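Local coordinates for 3-oxoacyl-(acyl-carrier protein) synthase II (PDB 1J3N), which probably catalyses the condensation of malonyl-acyl carrier protein with a growing acyl chain in fatty acid elongation, working as a homodimer of the thiolase-like condensing-enzyme family, at residues R2-T7 with M174-E179; V256-S261 with A401-K406; V295-A300 with D387-N392. All coordinates share one frame; numbering follows the deposited sequence.

Contact 1: residues R2-T7 with M174-E179; sequences RRVVVT and MIQLGE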
# COMPACT_ATOMS: atom_id res chain seq x y z
N ARG A 2 -14.84 -16.62 -10.05
CA ARG A 2 -16.12 -16.20 -9.50
C ARG A 2 -16.41 -14.75 -9.87
O ARG A 2 -15.50 -13.94 -10.03
CB ARG A 2 -16.12 -16.30 -7.97
CG ARG A 2 -16.07 -17.70 -7.40
CD ARG A 2 -16.32 -17.68 -5.90
NE ARG A 2 -15.24 -17.04 -5.16
CZ ARG A 2 -15.28 -16.80 -3.85
NH1 ARG A 2 -16.35 -17.15 -3.14
NH2 ARG A 2 -14.25 -16.24 -3.24
N ARG A 3 -17.69 -14.43 -10.02
CA ARG A 3 -18.05 -13.07 -10.33
C ARG A 3 -17.97 -12.30 -9.01
O ARG A 3 -18.09 -12.88 -7.93
CB ARG A 3 -19.47 -13.01 -10.90
CG ARG A 3 -19.60 -13.63 -12.29
CD ARG A 3 -20.71 -12.97 -13.09
NE ARG A 3 -22.04 -13.26 -12.58
CZ ARG A 3 -23.02 -12.37 -12.50
NH1 ARG A 3 -22.82 -11.12 -12.89
NH2 ARG A 3 -24.21 -12.72 -12.03
N VAL A 4 -17.71 -11.01 -9.10
CA VAL A 4 -17.61 -10.17 -7.93
C VAL A 4 -18.55 -9.00 -8.16
O VAL A 4 -18.44 -8.29 -9.17
CB VAL A 4 -16.16 -9.66 -7.73
CG1 VAL A 4 -16.11 -8.70 -6.55
CG2 VAL A 4 -15.22 -10.85 -7.50
N VAL A 5 -19.48 -8.80 -7.23
CA VAL A 5 -20.44 -7.72 -7.34
C VAL A 5 -20.40 -6.76 -6.16
O VAL A 5 -20.00 -7.12 -5.05
CB VAL A 5 -21.88 -8.27 -7.47
CG1 VAL A 5 -22.01 -9.07 -8.76
CG2 VAL A 5 -22.22 -9.12 -6.26
N VAL A 6 -20.81 -5.53 -6.43
CA VAL A 6 -20.86 -4.44 -5.45
C VAL A 6 -22.24 -4.47 -4.79
O VAL A 6 -23.25 -4.33 -5.48
CB VAL A 6 -20.66 -3.07 -6.15
CG1 VAL A 6 -20.72 -1.93 -5.14
CG2 VAL A 6 -19.33 -3.05 -6.89
N THR A 7 -22.28 -4.65 -3.48
CA THR A 7 -23.55 -4.73 -2.76
C THR A 7 -23.70 -3.69 -1.65
O THR A 7 -24.72 -3.65 -0.96
CB THR A 7 -23.72 -6.12 -2.11
OG1 THR A 7 -22.67 -6.32 -1.15
CG2 THR A 7 -23.65 -7.21 -3.18
N MET A 174 -8.60 -10.60 -4.71
CA MET A 174 -8.70 -11.34 -3.47
C MET A 174 -9.93 -12.26 -3.47
O MET A 174 -9.86 -13.41 -3.02
CB MET A 174 -8.81 -10.32 -2.33
CG MET A 174 -8.43 -10.79 -0.95
SD MET A 174 -8.58 -9.35 0.16
CE MET A 174 -7.02 -8.56 -0.07
N ILE A 175 -11.06 -11.76 -3.96
CA ILE A 175 -12.27 -12.59 -4.01
C ILE A 175 -12.20 -13.59 -5.18
O ILE A 175 -12.54 -14.75 -5.02
CB ILE A 175 -13.56 -11.72 -4.12
CG1 ILE A 175 -13.66 -10.78 -2.91
CG2 ILE A 175 -14.79 -12.62 -4.17
CD1 ILE A 175 -14.84 -9.82 -2.96
N GLN A 176 -11.74 -13.13 -6.35
CA GLN A 176 -11.63 -14.02 -7.51
C GLN A 176 -10.71 -15.20 -7.22
O GLN A 176 -10.93 -16.32 -7.69
CB GLN A 176 -11.08 -13.28 -8.73
CG GLN A 176 -11.94 -12.14 -9.26
CD GLN A 176 -11.31 -11.49 -10.47
OE1 GLN A 176 -10.14 -11.12 -10.45
NE2 GLN A 176 -12.10 -11.33 -11.54
N LEU A 177 -9.65 -14.94 -6.44
CA LEU A 177 -8.66 -15.95 -6.08
C LEU A 177 -9.12 -16.86 -4.93
O LEU A 177 -8.44 -17.83 -4.60
CB LEU A 177 -7.34 -15.26 -5.69
CG LEU A 177 -6.56 -14.49 -6.77
CD1 LEU A 177 -5.66 -13.45 -6.12
CD2 LEU A 177 -5.74 -15.46 -7.60
N GLY A 178 -10.25 -16.54 -4.32
CA GLY A 178 -10.75 -17.36 -3.23
C GLY A 178 -10.17 -17.06 -1.85
O GLY A 178 -10.36 -17.85 -0.92
N GLU A 179 -9.49 -15.92 -1.70
CA GLU A 179 -8.89 -15.55 -0.42
C GLU A 179 -9.92 -14.95 0.53
O GLU A 179 -9.68 -14.81 1.73
CB GLU A 179 -7.74 -14.55 -0.63
CG GLU A 179 -6.66 -15.04 -1.60
CD GLU A 179 -5.57 -14.01 -1.84
OE1 GLU A 179 -5.90 -12.83 -2.09
OE2 GLU A 179 -4.37 -14.38 -1.81
O HOH W 1 -15.00 -12.00 -11.90

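Contact 2: residues V256-S261 with A401-K406; sequences VGFGRS and AVLAFK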
# COMPACT_ATOMS: atom_id res chain seq x y z
N VAL A 256 -16.24 -6.04 -13.27
CA VAL A 256 -15.73 -6.98 -14.27
C VAL A 256 -14.28 -6.80 -14.73
O VAL A 256 -13.65 -7.75 -15.20
CB VAL A 256 -16.65 -6.94 -15.51
CG1 VAL A 256 -18.07 -7.31 -15.12
CG2 VAL A 256 -16.63 -5.56 -16.12
N GLY A 257 -13.75 -5.59 -14.63
CA GLY A 257 -12.39 -5.38 -15.09
C GLY A 257 -11.50 -4.53 -14.21
O GLY A 257 -11.96 -3.60 -13.55
N PHE A 258 -10.21 -4.86 -14.22
CA PHE A 258 -9.20 -4.16 -13.45
C PHE A 258 -7.95 -4.03 -14.33
O PHE A 258 -7.40 -5.03 -14.79
CB PHE A 258 -8.90 -4.95 -12.17
CG PHE A 258 -7.82 -4.34 -11.30
CD1 PHE A 258 -7.72 -2.97 -11.13
CD2 PHE A 258 -6.93 -5.17 -10.61
CE1 PHE A 258 -6.75 -2.42 -10.27
CE2 PHE A 258 -5.97 -4.64 -9.76
CZ PHE A 258 -5.88 -3.26 -9.59
N GLY A 259 -7.53 -2.80 -14.60
CA GLY A 259 -6.36 -2.62 -15.44
C GLY A 259 -5.38 -1.62 -14.86
O GLY A 259 -5.77 -0.54 -14.40
N ARG A 260 -4.11 -1.97 -14.90
CA ARG A 260 -3.07 -1.10 -14.36
C ARG A 260 -1.86 -0.97 -15.27
O ARG A 260 -1.56 -1.87 -16.05
CB ARG A 260 -2.63 -1.61 -12.99
CG ARG A 260 -3.66 -1.36 -11.90
CD ARG A 260 -3.13 -1.87 -10.58
NE ARG A 260 -2.79 -3.28 -10.66
CZ ARG A 260 -2.34 -4.00 -9.63
NH1 ARG A 260 -2.18 -3.43 -8.44
NH2 ARG A 260 -2.06 -5.30 -9.79
N SER A 261 -1.17 0.15 -15.15
CA SER A 261 0.02 0.41 -15.93
C SER A 261 0.82 1.51 -15.24
O SER A 261 0.37 2.07 -14.23
CB SER A 261 -0.36 0.86 -17.34
OG SER A 261 -0.61 2.25 -17.38
N ALA A 401 -4.57 3.25 -12.75
CA ALA A 401 -5.47 2.18 -12.36
C ALA A 401 -6.85 2.48 -12.93
O ALA A 401 -7.38 3.59 -12.77
CB ALA A 401 -5.53 2.06 -10.84
N VAL A 402 -7.43 1.50 -13.61
CA VAL A 402 -8.74 1.63 -14.22
C VAL A 402 -9.66 0.48 -13.83
O VAL A 402 -9.25 -0.68 -13.82
CB VAL A 402 -8.61 1.66 -15.76
CG1 VAL A 402 -10.00 1.73 -16.40
CG2 VAL A 402 -7.76 2.84 -16.19
N LEU A 403 -10.91 0.81 -13.51
CA LEU A 403 -11.89 -0.20 -13.15
C LEU A 403 -12.98 -0.20 -14.21
O LEU A 403 -13.35 0.86 -14.73
CB LEU A 403 -12.50 0.08 -11.77
CG LEU A 403 -11.60 -0.06 -10.54
CD1 LEU A 403 -12.41 0.21 -9.29
CD2 LEU A 403 -11.01 -1.46 -10.47
N ALA A 404 -13.48 -1.39 -14.52
CA ALA A 404 -14.54 -1.56 -15.50
C ALA A 404 -15.75 -2.16 -14.79
O ALA A 404 -15.66 -3.23 -14.17
CB ALA A 404 -14.08 -2.49 -16.62
N PHE A 405 -16.88 -1.47 -14.89
CA PHE A 405 -18.10 -1.92 -14.25
C PHE A 405 -19.14 -2.34 -15.28
O PHE A 405 -19.25 -1.75 -16.36
CB PHE A 405 -18.66 -0.80 -13.37
CG PHE A 405 -17.86 -0.56 -12.12
CD1 PHE A 405 -17.89 -1.49 -11.07
CD2 PHE A 405 -17.09 0.59 -11.97
CE1 PHE A 405 -17.16 -1.27 -9.90
CE2 PHE A 405 -16.35 0.81 -10.81
CZ PHE A 405 -16.39 -0.12 -9.77
N LYS A 406 -19.91 -3.37 -14.94
CA LYS A 406 -20.95 -3.87 -15.83
C LYS A 406 -22.32 -3.76 -15.19
O LYS A 406 -22.50 -4.13 -14.03
CB LYS A 406 -20.68 -5.34 -16.19
CG LYS A 406 -21.81 -5.99 -16.96
CD LYS A 406 -21.55 -7.47 -17.20
CE LYS A 406 -22.73 -8.10 -17.93
NZ LYS A 406 -22.51 -9.55 -18.19

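Contact 3: residues V295-A300 with D387-N392; sequences VGYINA and DYALSN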
# COMPACT_ATOMS: atom_id res chain seq x y z
N VAL A 295 -18.42 0.17 -24.23
CA VAL A 295 -18.42 1.12 -23.13
C VAL A 295 -19.23 2.35 -23.51
O VAL A 295 -19.07 2.89 -24.60
CB VAL A 295 -16.97 1.56 -22.76
CG1 VAL A 295 -17.00 2.66 -21.70
CG2 VAL A 295 -16.19 0.36 -22.25
N GLY A 296 -20.10 2.79 -22.60
CA GLY A 296 -20.92 3.96 -22.86
C GLY A 296 -20.64 5.12 -21.91
O GLY A 296 -21.08 6.24 -22.16
N TYR A 297 -19.91 4.85 -20.83
CA TYR A 297 -19.57 5.88 -19.86
C TYR A 297 -18.17 5.74 -19.27
O TYR A 297 -17.69 4.63 -19.04
CB TYR A 297 -20.58 5.87 -18.69
CG TYR A 297 -20.23 6.85 -17.59
CD1 TYR A 297 -20.04 8.20 -17.86
CD2 TYR A 297 -20.13 6.42 -16.25
CE1 TYR A 297 -19.76 9.11 -16.86
CE2 TYR A 297 -19.84 7.34 -15.23
CZ TYR A 297 -19.66 8.68 -15.54
OH TYR A 297 -19.42 9.61 -14.56
N ILE A 298 -17.51 6.88 -19.04
CA ILE A 298 -16.18 6.90 -18.45
C ILE A 298 -16.12 7.95 -17.36
O ILE A 298 -16.26 9.14 -17.63
CB ILE A 298 -15.07 7.26 -19.46
CG1 ILE A 298 -15.00 6.22 -20.58
CG2 ILE A 298 -13.73 7.32 -18.74
CD1 ILE A 298 -13.86 6.46 -21.57
N ASN A 299 -15.94 7.51 -16.12
CA ASN A 299 -15.82 8.48 -15.03
C ASN A 299 -14.36 8.86 -15.09
O ASN A 299 -13.50 8.14 -14.60
CB ASN A 299 -16.16 7.87 -13.67
CG ASN A 299 -16.11 8.90 -12.56
OD1 ASN A 299 -15.04 9.21 -12.03
ND2 ASN A 299 -17.26 9.45 -12.21
N ALA A 300 -14.09 10.00 -15.72
CA ALA A 300 -12.73 10.49 -15.89
C ALA A 300 -12.02 10.84 -14.60
O ALA A 300 -12.64 11.02 -13.55
CB ALA A 300 -12.74 11.69 -16.81
N ASP A 387 -24.27 -0.32 -20.50
CA ASP A 387 -23.99 -1.69 -20.06
C ASP A 387 -22.62 -1.77 -19.40
O ASP A 387 -22.41 -2.57 -18.50
CB ASP A 387 -24.01 -2.65 -21.25
CG ASP A 387 -25.36 -2.70 -21.94
OD1 ASP A 387 -26.36 -3.00 -21.26
OD2 ASP A 387 -25.41 -2.43 -23.16
N TYR A 388 -21.70 -0.93 -19.88
CA TYR A 388 -20.34 -0.89 -19.36
C TYR A 388 -19.82 0.54 -19.17
O TYR A 388 -20.13 1.46 -19.95
CB TYR A 388 -19.40 -1.66 -20.31
CG TYR A 388 -19.62 -3.16 -20.33
CD1 TYR A 388 -19.14 -3.97 -19.30
CD2 TYR A 388 -20.31 -3.77 -21.39
CE1 TYR A 388 -19.33 -5.35 -19.32
CE2 TYR A 388 -20.51 -5.16 -21.41
CZ TYR A 388 -20.02 -5.95 -20.38
OH TYR A 388 -20.20 -7.31 -20.39
N ALA A 389 -19.01 0.72 -18.13
CA ALA A 389 -18.43 2.01 -17.80
C ALA A 389 -17.05 1.85 -17.17
O ALA A 389 -16.79 0.85 -16.48
CB ALA A 389 -19.35 2.76 -16.84
N LEU A 390 -16.18 2.82 -17.41
CA LEU A 390 -14.84 2.79 -16.83
C LEU A 390 -14.71 3.89 -15.78
O LEU A 390 -15.42 4.90 -15.83
CB LEU A 390 -13.76 2.99 -17.89
CG LEU A 390 -13.54 1.91 -18.96
CD1 LEU A 390 -12.31 2.27 -19.79
CD2 LEU A 390 -13.36 0.54 -18.30
N SER A 391 -13.80 3.67 -14.84
CA SER A 391 -13.50 4.62 -13.79
C SER A 391 -11.98 4.81 -13.84
O SER A 391 -11.23 3.89 -13.52
CB SER A 391 -13.91 4.08 -12.42
OG SER A 391 -13.85 5.11 -11.45
N ASN A 392 -11.53 6.00 -14.23
CA ASN A 392 -10.10 6.26 -14.36
C ASN A 392 -9.41 6.92 -13.17
O ASN A 392 -10.00 7.76 -12.49
CB ASN A 392 -9.82 7.11 -15.61
CG ASN A 392 -10.10 6.36 -16.91
OD1 ASN A 392 -10.13 5.14 -16.95
ND2 ASN A 392 -10.29 7.12 -18.00

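Contact 1: residues R2-T7 with M174-E179
The guanidinium of R2 has the CG2 methyl of I175 over one face, 3.8 Å from NH2, while CA of G178 approaches NH2 obliquely. NH2 donates to the backbone O of I175 at 2.9 Å, with the acceptor lying 20° out of the guanidinium plane. That oxygen also accepts from G178 N, within a Schellman motif that closes the end of helix 163-176, so the arginine adds a second grip to a helix-terminal carbonyl. A bend at chi3 (-67°) turns the end of the R2 chain toward the I175 carbonyl, and NH1 forms a salt bridge with D181. An alanine at this position would remove the guanidinium, and would probably cost the I175 carbonyl one of its two donors and leave D181 without its salt-bridge mate. Along the same strand, V4 points its CG2 at CG2 of I175 (3.8 Å) and rests on CG of Q176 (3.9 Å). A water bridges the backbone O of R2 (2.7 Å) to NE2 of Q176, whose OE1 is taken by R173. The contact thus lays the start of strand 4-13 against the C-terminal turn of helix 163-176, with I175 also packing on L238 of strand 232-240 and V183 of strand 182-189.

Contact 2: residues V256-S261 with A401-K406
F258 carries its ring anti to the backbone N (chi1 178°), whereas L403 across from it sets CG anti to its own carbonyl carbon (chi1 -69°); these choices bring F258 CD1 to 3.7 Å from L403 CD2, the two side chains meeting at a slant. The carbonyl O of V402 lies at the edge of the same ring, near its plane. F258 CZ also lies over one face of the R260 guanidinium, offset toward its rim; the charge of that group is met by D166 and by E179 of the second subunit. At the other end, V256 lays CG1 across K406 at about a right angle, in a tight 3.4 Å contact with CB. Opposite the F258 face, CB of A404 presses on the backbone of G257, 3.7 Å from CA, where a CB on G257 would probably run into that of A404. Paired bonds join G259 and V402, the V402 N to G259 O bond measuring 2.7 Å. A404 O receives two donors, V256 N at 3.0 Å and G257 N at 3.1 Å. Both residues facing A404 define a classic beta bulge, set in the antiparallel pairing of strands 253-262 and 399-406 within the core sheet of this thiolase-like fold.

Contact 3: residues V295-A300 with D387-N392
Two neighbouring parallel strands, 297-299 and 388-394, meet here in the core sheet of the thiolase-like fold, the axes of segments 297-299 and 388-392 lying 4.5 Å apart and turned by 18°. Y297 pairs with A389, I298 with L390 and N299 with S391. The backbone ladder alternates its donors: L390 N reaches Y297 O at 2.9 Å, N299 N reaches L390 O at 2.7 Å, and N392 N reaches N299 O at 2.9 Å. G296 N donates to Y388 O in a nearly straight bond (172° at the hydrogen). On the face of Y297 and A389, CB of A389 comes obliquely to the ring, 3.8 Å from CD2; the ring reaches along this face because CG stands anti to the backbone N (chi1 176°). On the face of I298 and L390, CG1 of I298 lies against CB of L390, and the I298 CG2 methyl is 3.5 Å from N392 ND2. V295 CG1 comes loosely to L390 CG, 4.5 Å away. Helix 306-324 packs on V295 and I298, and T351 of helix 343-357 touches A389 and S391. Backbone bonds therefore set the register while apolar contacts lie on both faces, with N299 and S391 adding polar groups to that of Y297; the Y297 hydroxyl and the amide nitrogen of N392 have partners in neighbouring elements, S330 and E312.

In the fold
All three contacts reach one mixed sheet. Contacts 2 and 3 are adjacent, their centres about 10 Å apart: strands 388-394 and 399-406 follow one another in the chain and lie side by side antiparallel in the sheet, joined by probable hydrogen bonds from F405 N to A389 O and from S391 N to L403 O, both 2.8 Å. Contact 3 is nested in the chain loop that contact 2 closes. Contact 1 precedes both in the chain; its centre is about 14 Å from that of contact 2, which it touches where V6 CG2 lies 4.1 Å from F405 CE1, and about 20 Å from that of contact 3. Contacts 1 and 2 also meet the second subunit, E179 of one chain pairing with R260 of the other.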